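Local coordinates for protein aminopeptidase YwaD (Bacillus subtilis, PDB 6HC6) that is a secreted two-zinc aminopeptidase that removes N-terminal amino acids, such as leucine, arginine and lysine, from peptides, at residues A[248-253]-A[321-326]; A[268-273]-A[288-293]; A[107-112]-A[199-204]. All coordinates share one frame; numbering follows the deposited sequence.

Interaction 1: A[248-253]-A[321-326]. With ZN (zinc ion), chain D.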
loop_
_atom_site.group_PDB
_atom_site.type_symbol
_atom_site.label_atom_id
_atom_site.label_comp_id
_atom_site.label_asym_id
_atom_site.label_seq_id
_atom_site.Cartn_x
_atom_site.Cartn_y
_atom_site.Cartn_z
ATOM N N THR A 248 -1.221 -6.364 -11.774
ATOM C CA THR A 248 -1.343 -5.080 -11.097
ATOM C C THR A 248 -0.326 -4.939 -9.971
ATOM O O THR A 248 0.163 -5.919 -9.396
ATOM C CB THR A 248 -2.759 -4.849 -10.546
ATOM O OG1 THR A 248 -3.031 -5.763 -9.478
ATOM C CG2 THR A 248 -3.831 -5.019 -11.644
ATOM N N ALA A 249 -0.029 -3.682 -9.655
ATOM C CA ALA A 249 0.924 -3.347 -8.599
ATOM C C ALA A 249 0.742 -1.878 -8.248
ATOM O O ALA A 249 0.530 -1.067 -9.143
ATOM C CB ALA A 249 2.357 -3.596 -9.078
ATOM N N HIS A 250 0.829 -1.535 -6.968
ATOM C CA HIS A 250 0.723 -0.128 -6.592
ATOM C C HIS A 250 2.091 0.537 -6.633
ATOM O O HIS A 250 3.104 -0.071 -6.288
ATOM C CB HIS A 250 0.053 0.040 -5.222
ATOM C CG HIS A 250 0.904 -0.316 -4.032
ATOM N ND1 HIS A 250 1.678 0.611 -3.365
ATOM C CD2 HIS A 250 0.999 -1.462 -3.313
ATOM C CE1 HIS A 250 2.276 0.040 -2.335
ATOM N NE2 HIS A 250 1.855 -1.214 -2.256
ATOM N N TYR A 251 2.119 1.795 -7.064
ATOM C CA TYR A 251 3.390 2.476 -7.265
ATOM C C TYR A 251 3.585 3.622 -6.281
ATOM O O TYR A 251 4.592 4.340 -6.374
ATOM C CB TYR A 251 3.514 2.958 -8.717
ATOM C CG TYR A 251 2.580 4.083 -9.096
ATOM C CD1 TYR A 251 1.261 3.833 -9.453
ATOM C CD2 TYR A 251 3.026 5.385 -9.124
ATOM C CE1 TYR A 251 0.398 4.864 -9.782
ATOM C CE2 TYR A 251 2.177 6.435 -9.474
ATOM C CZ TYR A 251 0.865 6.162 -9.796
ATOM O OH TYR A 251 0.003 7.177 -10.141
ATOM N N ASP A 252 2.680 3.786 -5.313
ATOM C CA ASP A 252 2.919 4.763 -4.255
ATOM C C ASP A 252 3.615 4.107 -3.067
ATOM O O ASP A 252 3.683 2.884 -2.955
ATOM C CB ASP A 252 1.616 5.420 -3.812
ATOM C CG ASP A 252 0.671 4.453 -3.114
ATOM O OD1 ASP A 252 0.464 3.337 -3.652
ATOM O OD2 ASP A 252 0.117 4.821 -2.053
ATOM N N SER A 253 4.149 4.944 -2.176
ATOM C CA SER A 253 4.797 4.468 -0.956
ATOM C C SER A 253 4.389 5.367 0.202
ATOM O O SER A 253 3.805 6.433 0.003
ATOM C CB SER A 253 6.324 4.425 -1.094
ATOM O OG SER A 253 6.865 5.730 -1.108
ATOM N N ASN A 321 -1.905 -9.706 -8.465
ATOM C CA ASN A 321 -1.403 -8.477 -7.864
ATOM C C ASN A 321 -0.028 -8.741 -7.260
ATOM O O ASN A 321 0.162 -9.736 -6.556
ATOM C CB ASN A 321 -2.366 -7.944 -6.797
ATOM C CG ASN A 321 -1.926 -6.590 -6.242
ATOM O OD1 ASN A 321 -1.992 -5.574 -6.932
ATOM N ND2 ASN A 321 -1.475 -6.576 -5.005
ATOM N N LEU A 322 0.930 -7.855 -7.547
ATOM C CA LEU A 322 2.312 -7.982 -7.087
ATOM C C LEU A 322 2.612 -6.881 -6.077
ATOM O O LEU A 322 2.588 -5.701 -6.429
ATOM C CB LEU A 322 3.270 -7.876 -8.273
ATOM C CG LEU A 322 2.835 -8.768 -9.442
ATOM C CD1 LEU A 322 3.650 -8.490 -10.687
ATOM C CD2 LEU A 322 2.983 -10.205 -9.019
ATOM N N ASP A 323 2.913 -7.253 -4.834
ATOM C CA ASP A 323 3.163 -6.244 -3.800
ATOM C C ASP A 323 4.180 -6.819 -2.825
ATOM O O ASP A 323 3.831 -7.680 -2.014
ATOM C CB ASP A 323 1.855 -5.850 -3.093
ATOM C CG ASP A 323 1.992 -4.634 -2.174
ATOM O OD1 ASP A 323 3.104 -4.161 -1.935
ATOM O OD2 ASP A 323 0.957 -4.127 -1.672
ATOM N N MET A 324 5.403 -6.343 -2.927
ATOM C CA MET A 324 6.537 -6.722 -2.091
ATOM C C MET A 324 7.151 -8.031 -2.560
ATOM O O MET A 324 7.077 -8.998 -1.899
ATOM C CB MET A 324 6.171 -6.711 -0.605
ATOM C CG MET A 324 6.022 -5.325 -0.046
ATOM S SD MET A 324 5.386 -5.140 1.617
ATOM C CE MET A 324 6.671 -5.957 2.540
ATOM N N VAL A 325 7.797 -7.950 -3.689
ATOM C CA VAL A 325 8.301 -9.167 -4.299
ATOM C C VAL A 325 9.812 -9.115 -4.510
ATOM O O VAL A 325 10.338 -9.872 -5.302
ATOM C CB VAL A 325 7.571 -9.457 -5.626
ATOM C CG1 VAL A 325 6.136 -9.908 -5.351
ATOM C CG2 VAL A 325 7.603 -8.228 -6.537
ATOM N N GLY A 326 10.527 -8.251 -3.792
ATOM C CA GLY A 326 11.962 -8.210 -4.008
ATOM C C GLY A 326 12.873 -8.041 -2.807
ATOM O O GLY A 326 14.037 -7.662 -2.982
HETATM ZN ZN ZN D . 2.295 -2.657 -0.706
HETATM O O HOH W 1 -0.615 -3.589 -5.448
HETATM O O HOH W 2 2.109 -3.820 0.907
HETATM O O HOH W 3 1.331 -1.406 0.628
#
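At the edge of the His250 imidazole, in or near its plane, lie Asp323 OD2, Asp252 O and water 1; the ring and the Asp323 carboxylate are turned 78° apart. Both groups bind one zinc ion, His250 through NE2 at 2.2 Å and Asp323 through both oxygens, OD1 at 2.1 Å and OD2 at 2.2 Å. The 3.1 Å between His250 NE2 and Asp323 OD2 is therefore a spacing of two ligands on a shared metal. Two waters and Asp262, which also binds the second zinc, complete this site. The other ring nitrogen, ND1, donates to Asp252 OD1 in a bent bond, tilted from the ring plane, that with the zinc bond helps fix the ring's rotation; Ser371 hydrogen-bonds Asp323 OD2. His250 ends strand 244-250 and Asp323 directly follows strand 316-322, its parallel neighbour: the C-terminal edge of the sheet, where the co-catalytic site of M28 peptidases is built. Leu322 N donates to Thr248 O over 2.8 Å, at 167°. On the face carrying both side chains, Thr248 OG1 donates to a lone pair of Asn321 OD1, 2.8 Å away. With CG anti to the backbone N (chi1 -175°), Asn321 reaches this hydroxyl, and OD1 also receives water 1, which bridges weakly to His250 N.

Interaction 2: A[268-273]-A[288-293]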
loop_
_atom_site.group_PDB
_atom_site.type_symbol
_atom_site.label_atom_id
_atom_site.label_comp_id
_atom_site.label_asym_id
_atom_site.label_seq_id
_atom_site.Cartn_x
_atom_site.Cartn_y
_atom_site.Cartn_z
ATOM N N SER A 268 7.841 -2.849 -10.689
ATOM C CA SER A 268 8.910 -3.178 -11.623
ATOM C C SER A 268 8.725 -4.568 -12.220
ATOM O O SER A 268 8.998 -4.778 -13.406
ATOM C CB SER A 268 10.259 -3.061 -10.908
ATOM O OG SER A 268 10.473 -4.163 -10.039
ATOM N N VAL A 269 8.271 -5.537 -11.417
ATOM C CA VAL A 269 8.048 -6.884 -11.941
ATOM C C VAL A 269 6.854 -6.894 -12.890
ATOM O O VAL A 269 6.850 -7.592 -13.913
ATOM C CB VAL A 269 7.852 -7.869 -10.778
ATOM C CG1 VAL A 269 7.474 -9.244 -11.298
ATOM C CG2 VAL A 269 9.124 -7.940 -9.922
ATOM N N MET A 270 5.819 -6.133 -12.556
ATOM C CA MET A 270 4.689 -5.993 -13.465
ATOM C C MET A 270 5.143 -5.451 -14.821
ATOM O O MET A 270 4.731 -5.957 -15.873
ATOM C CB MET A 270 3.642 -5.082 -12.824
ATOM C CG MET A 270 2.418 -4.813 -13.713
ATOM S SD MET A 270 2.655 -3.355 -14.747
ATOM C CE MET A 270 2.511 -2.028 -13.535
ATOM N N LEU A 271 6.000 -4.428 -14.824
ATOM C CA LEU A 271 6.414 -3.833 -16.095
ATOM C C LEU A 271 7.300 -4.781 -16.888
ATOM O O LEU A 271 7.184 -4.870 -18.116
ATOM C CB LEU A 271 7.132 -2.505 -15.844
ATOM C CG LEU A 271 6.192 -1.392 -15.424
ATOM C CD1 LEU A 271 6.984 -0.181 -14.931
ATOM C CD2 LEU A 271 5.287 -0.999 -16.609
ATOM N N GLU A 272 8.195 -5.501 -16.210
ATOM C CA GLU A 272 9.031 -6.452 -16.932
ATOM C C GLU A 272 8.210 -7.626 -17.444
ATOM O O GLU A 272 8.483 -8.150 -18.532
ATOM C CB GLU A 272 10.177 -6.935 -16.042
ATOM C CG GLU A 272 11.009 -8.050 -16.648
ATOM C CD GLU A 272 11.816 -7.623 -17.874
ATOM O OE1 GLU A 272 11.755 -6.443 -18.291
ATOM O OE2 GLU A 272 12.511 -8.486 -18.429
ATOM N N MET A 273 7.184 -8.044 -16.699
ATOM C CA MET A 273 6.315 -9.084 -17.238
ATOM C C MET A 273 5.601 -8.593 -18.488
ATOM O O MET A 273 5.456 -9.341 -19.464
ATOM C CB MET A 273 5.301 -9.544 -16.191
ATOM C CG MET A 273 4.484 -10.750 -16.655
ATOM S SD MET A 273 3.012 -10.985 -15.638
ATOM C CE MET A 273 3.719 -10.695 -13.983
ATOM N N PHE A 288 -2.327 -4.341 -17.724
ATOM C CA PHE A 288 -1.276 -4.107 -16.741
ATOM C C PHE A 288 -1.566 -2.782 -16.059
ATOM O O PHE A 288 -1.708 -1.750 -16.725
ATOM C CB PHE A 288 0.100 -4.083 -17.394
ATOM C CG PHE A 288 0.444 -5.343 -18.116
ATOM C CD1 PHE A 288 0.098 -5.508 -19.451
ATOM C CD2 PHE A 288 1.083 -6.382 -17.457
ATOM C CE1 PHE A 288 0.411 -6.676 -20.131
ATOM C CE2 PHE A 288 1.390 -7.562 -18.137
ATOM C CZ PHE A 288 1.057 -7.700 -19.474
ATOM N N ILE A 289 -1.695 -2.798 -14.742
ATOM C CA ILE A 289 -2.114 -1.588 -14.055
ATOM C C ILE A 289 -1.134 -1.260 -12.948
ATOM O O ILE A 289 -0.816 -2.118 -12.112
ATOM C CB ILE A 289 -3.533 -1.705 -13.481
ATOM C CG1 ILE A 289 -4.465 -2.280 -14.542
ATOM C CG2 ILE A 289 -3.959 -0.335 -12.999
ATOM C CD1 ILE A 289 -5.910 -2.274 -14.137
ATOM N N ALA A 290 -0.686 -0.011 -12.932
ATOM C CA ALA A 290 0.003 0.584 -11.798
ATOM C C ALA A 290 -1.023 1.421 -11.031
ATOM O O ALA A 290 -1.522 2.428 -11.549
ATOM C CB ALA A 290 1.188 1.429 -12.275
ATOM N N PHE A 291 -1.353 0.990 -9.807
ATOM C CA PHE A 291 -2.377 1.640 -9.003
ATOM C C PHE A 291 -1.767 2.745 -8.158
ATOM O O PHE A 291 -0.774 2.521 -7.472
ATOM C CB PHE A 291 -3.060 0.638 -8.071
ATOM C CG PHE A 291 -4.022 -0.281 -8.765
ATOM C CD1 PHE A 291 -5.086 0.224 -9.499
ATOM C CD2 PHE A 291 -3.872 -1.652 -8.651
ATOM C CE1 PHE A 291 -5.966 -0.640 -10.147
ATOM C CE2 PHE A 291 -4.755 -2.511 -9.279
ATOM C CZ PHE A 291 -5.801 -2.003 -10.027
ATOM N N GLY A 292 -2.393 3.918 -8.156
ATOM C CA GLY A 292 -1.962 4.954 -7.240
ATOM C C GLY A 292 -2.656 4.836 -5.894
ATOM O O GLY A 292 -3.650 4.139 -5.749
ATOM N N ALA A 293 -2.100 5.518 -4.892
ATOM C CA ALA A 293 -2.793 5.747 -3.615
ATOM C C ALA A 293 -3.236 4.454 -2.925
ATOM O O ALA A 293 -4.251 4.424 -2.227
ATOM C CB ALA A 293 -4.004 6.674 -3.797
#
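Met273, whose N donates to Val269 O, 2.8 Å, one turn back in the helix, meets the Phe288 ring with its backbone: Phe288 CE2 comes 4.3 Å from Met273 C, an oblique approach in an apolar contact. On the helix side Met270 carries most of the packing. Its CG is anti to the backbone N (chi1 178°), and the chain then bends at both following torsions, laying sulfur and methyl along the strand. SD rests 3.8 Å from Phe288 CB; it lies 5.5 Å from the centroid of the Phe288 ring, 71° off the normal, an oblique Met-aromatic contact. Beyond the sulfur, Met270 CE lies 3.6 Å from Ile289 O and 3.9 Å from Ala290 CB, so one thioether spans three consecutive strand residues. The short axes of 268-273 and 288-291 run nearly antiparallel, at 160°, with a closest approach of 9.0 Å between the axes. Helix 260-277 thus lies on the sheet within the beta-alpha-beta unit of strands 244-250 and 285-291: Phe288 and Met273 both touch Val247 of the first strand, and Met273 also packs against Val422 and Val426 of helix 412-430.

Interaction 3: A[107-112]-A[199-204]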
loop_
_atom_site.group_PDB
_atom_site.type_symbol
_atom_site.label_atom_id
_atom_site.label_comp_id
_atom_site.label_asym_id
_atom_site.label_seq_id
_atom_site.Cartn_x
_atom_site.Cartn_y
_atom_site.Cartn_z
ATOM N N ARG A 107 10.570 21.477 23.031
ATOM C CA ARG A 107 10.977 20.290 22.289
ATOM C C ARG A 107 10.113 20.182 21.042
ATOM O O ARG A 107 8.883 20.162 21.133
ATOM C CB ARG A 107 10.842 19.046 23.166
ATOM C CG ARG A 107 11.124 17.712 22.493
ATOM C CD ARG A 107 10.619 16.579 23.394
ATOM N NE ARG A 107 11.052 15.244 22.977
ATOM C CZ ARG A 107 12.012 14.546 23.579
ATOM N NH1 ARG A 107 12.655 15.058 24.621
ATOM N NH2 ARG A 107 12.332 13.338 23.139
ATOM N N ASP A 108 10.752 20.130 19.878
ATOM C CA ASP A 108 10.030 19.902 18.639
ATOM C C ASP A 108 9.950 18.403 18.385
ATOM O O ASP A 108 10.920 17.673 18.602
ATOM C CB ASP A 108 10.708 20.616 17.471
ATOM C CG ASP A 108 10.683 22.135 17.621
ATOM O OD1 ASP A 108 9.666 22.698 18.082
ATOM O OD2 ASP A 108 11.690 22.774 17.274
ATOM N N ILE A 109 8.772 17.945 17.969
ATOM C CA ILE A 109 8.479 16.520 17.862
ATOM C C ILE A 109 7.981 16.227 16.458
ATOM O O ILE A 109 6.973 16.796 16.021
ATOM C CB ILE A 109 7.442 16.072 18.909
ATOM C CG1 ILE A 109 7.925 16.439 20.308
ATOM C CG2 ILE A 109 7.151 14.569 18.785
ATOM C CD1 ILE A 109 6.902 16.208 21.368
ATOM N N LEU A 110 8.683 15.345 15.755
ATOM C CA LEU A 110 8.250 14.905 14.437
ATOM C C LEU A 110 6.953 14.118 14.536
ATOM O O LEU A 110 6.770 13.311 15.449
ATOM C CB LEU A 110 9.326 14.032 13.802
ATOM C CG LEU A 110 10.644 14.729 13.502
ATOM C CD1 LEU A 110 11.553 13.785 12.719
ATOM C CD2 LEU A 110 10.376 15.998 12.724
ATOM N N LEU A 111 6.055 14.335 13.575
ATOM C CA LEU A 111 4.746 13.713 13.625
ATOM C C LEU A 111 4.345 13.231 12.243
ATOM O O LEU A 111 4.880 13.669 11.222
ATOM C CB LEU A 111 3.681 14.682 14.173
ATOM C CG LEU A 111 3.281 15.888 13.311
ATOM C CD1 LEU A 111 2.173 15.556 12.303
ATOM C CD2 LEU A 111 2.814 17.028 14.192
ATOM N N GLN A 112 3.377 12.322 12.226
ATOM C CA GLN A 112 2.665 11.967 11.006
ATOM C C GLN A 112 1.185 12.103 11.305
ATOM O O GLN A 112 0.687 11.491 12.256
ATOM C CB GLN A 112 2.999 10.545 10.548
ATOM C CG GLN A 112 4.230 10.473 9.680
ATOM C CD GLN A 112 3.877 10.580 8.216
ATOM O OE1 GLN A 112 3.458 9.601 7.603
ATOM N NE2 GLN A 112 4.013 11.778 7.653
ATOM N N VAL A 199 -2.528 12.769 15.419
ATOM C CA VAL A 199 -1.155 12.638 14.939
ATOM C C VAL A 199 -0.465 11.493 15.667
ATOM O O VAL A 199 -0.826 11.130 16.790
ATOM C CB VAL A 199 -0.327 13.940 15.093
ATOM C CG1 VAL A 199 -1.033 15.133 14.428
ATOM C CG2 VAL A 199 0.010 14.216 16.565
ATOM N N GLY A 200 0.530 10.919 15.012
ATOM C CA GLY A 200 1.339 9.863 15.602
ATOM C C GLY A 200 2.767 10.345 15.755
ATOM O O GLY A 200 3.271 11.085 14.910
ATOM N N ILE A 201 3.404 9.954 16.857
ATOM C CA ILE A 201 4.773 10.368 17.143
ATOM C C ILE A 201 5.555 9.164 17.642
ATOM O O ILE A 201 4.995 8.108 17.950
ATOM C CB ILE A 201 4.838 11.516 18.171
ATOM C CG1 ILE A 201 4.339 11.026 19.535
ATOM C CG2 ILE A 201 4.034 12.726 17.678
ATOM C CD1 ILE A 201 4.454 12.069 20.644
ATOM N N LYS A 202 6.867 9.349 17.736
ATOM C CA LYS A 202 7.773 8.300 18.168
ATOM C C LYS A 202 7.599 7.993 19.651
ATOM O O LYS A 202 7.153 8.828 20.446
ATOM C CB LYS A 202 9.221 8.712 17.907
ATOM C CG LYS A 202 9.589 8.699 16.427
ATOM C CD LYS A 202 11.087 8.667 16.292
ATOM C CE LYS A 202 11.651 10.007 15.888
ATOM N NZ LYS A 202 12.774 9.801 14.924
ATOM N N LYS A 203 8.008 6.773 20.011
ATOM C CA LYS A 203 7.872 6.269 21.375
ATOM C C LYS A 203 8.560 7.178 22.391
ATOM O O LYS A 203 7.945 7.610 23.379
ATOM C CB LYS A 203 8.453 4.856 21.437
ATOM C CG LYS A 203 8.481 4.216 22.811
ATOM C CD LYS A 203 9.334 2.962 22.787
ATOM C CE LYS A 203 9.340 2.259 24.138
ATOM N NZ LYS A 203 8.101 1.455 24.332
ATOM N N GLU A 204 9.839 7.482 22.170
ATOM C CA GLU A 204 10.573 8.267 23.163
ATOM C C GLU A 204 10.010 9.677 23.288
ATOM O O GLU A 204 10.069 10.280 24.367
ATOM C CB GLU A 204 12.063 8.307 22.817
ATOM C CG GLU A 204 12.402 9.041 21.529
ATOM C CD GLU A 204 12.381 8.136 20.312
ATOM O OE1 GLU A 204 11.800 7.029 20.397
ATOM O OE2 GLU A 204 12.952 8.538 19.273
HETATM O O HOH W 4 8.235 11.575 16.845
#
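Gln112 and Gly200 pair through both backbone amides, an antiparallel hydrogen-bonded pair. Gly200 N donates to Gln112 O over 2.8 Å, and Gln112 N, in the plane of the Gly200 carbonyl, returns a bond of 3.0 Å to Gly200 O, with an N-H...O angle of 161°. Each acceptor takes a CA-H...O contact as well: Leu111 CA approaches Gly200 O, and Val199 CA approaches Gln112 O. Further along, the backbones diverge and water 4 fills in for direct pairing, donating to Leu110 O at 2.7 Å and accepting from Lys202 N at 2.8 Å. Lys202 is the N-cap residue of helix 203-209, so the water bridges the broken strand to the start of this helix. The pairing joins strand 107-113 to strand 198-201 in the seven-stranded mixed sheet associated with the PA domain; Val199 and Ile201 bond on their other edge to strand 172-176. Apolar groups pack on the face that carries Leu111 and Ile201. With CG1 between the backbone N and the carbonyl carbon (chi1 66°), Ile201 leaves CG2 anti to the carbonyl carbon, where it meets Ile109 CG2 at 3.8 Å and Leu111 CB at 4.0 Å, while Leu111 CD1 reaches Val199 CG1 at 3.9 Å. Leu102 touches Ile109, Leu111 and Ile201, and Leu217 and Leu219 of strand 214-222 close over Leu111 and Val199. At the solvent-exposed end, the extended Arg107 chain brings NH2 obliquely to 4.0 Å from Glu204 O, and its charge is met by a salt bridge to Asp205. Lys202 NZ donates to Leu182 O.

From the N terminus, interaction 3 comes first: its pairing of 107-112 with 199-204 closes a loop of 86 residues and ties together the sheet associated with the PA domain. Only after it has closed does interaction 1 open at 248-253, to close a loop of 67 residues at 321-326. Nested inside that loop, interaction 2 spans 14 residues and closes a beta-alpha-beta unit by joining helix 260-277 to strand 285-291. Interactions 1 and 2 touch, probably through a hydrogen bond from Phe291 N to Ala249 O. Their centres are about 7 Å apart, whereas that of interaction 3 lies about 28 Å from interaction 1 and about 34 Å from interaction 2, with no touch.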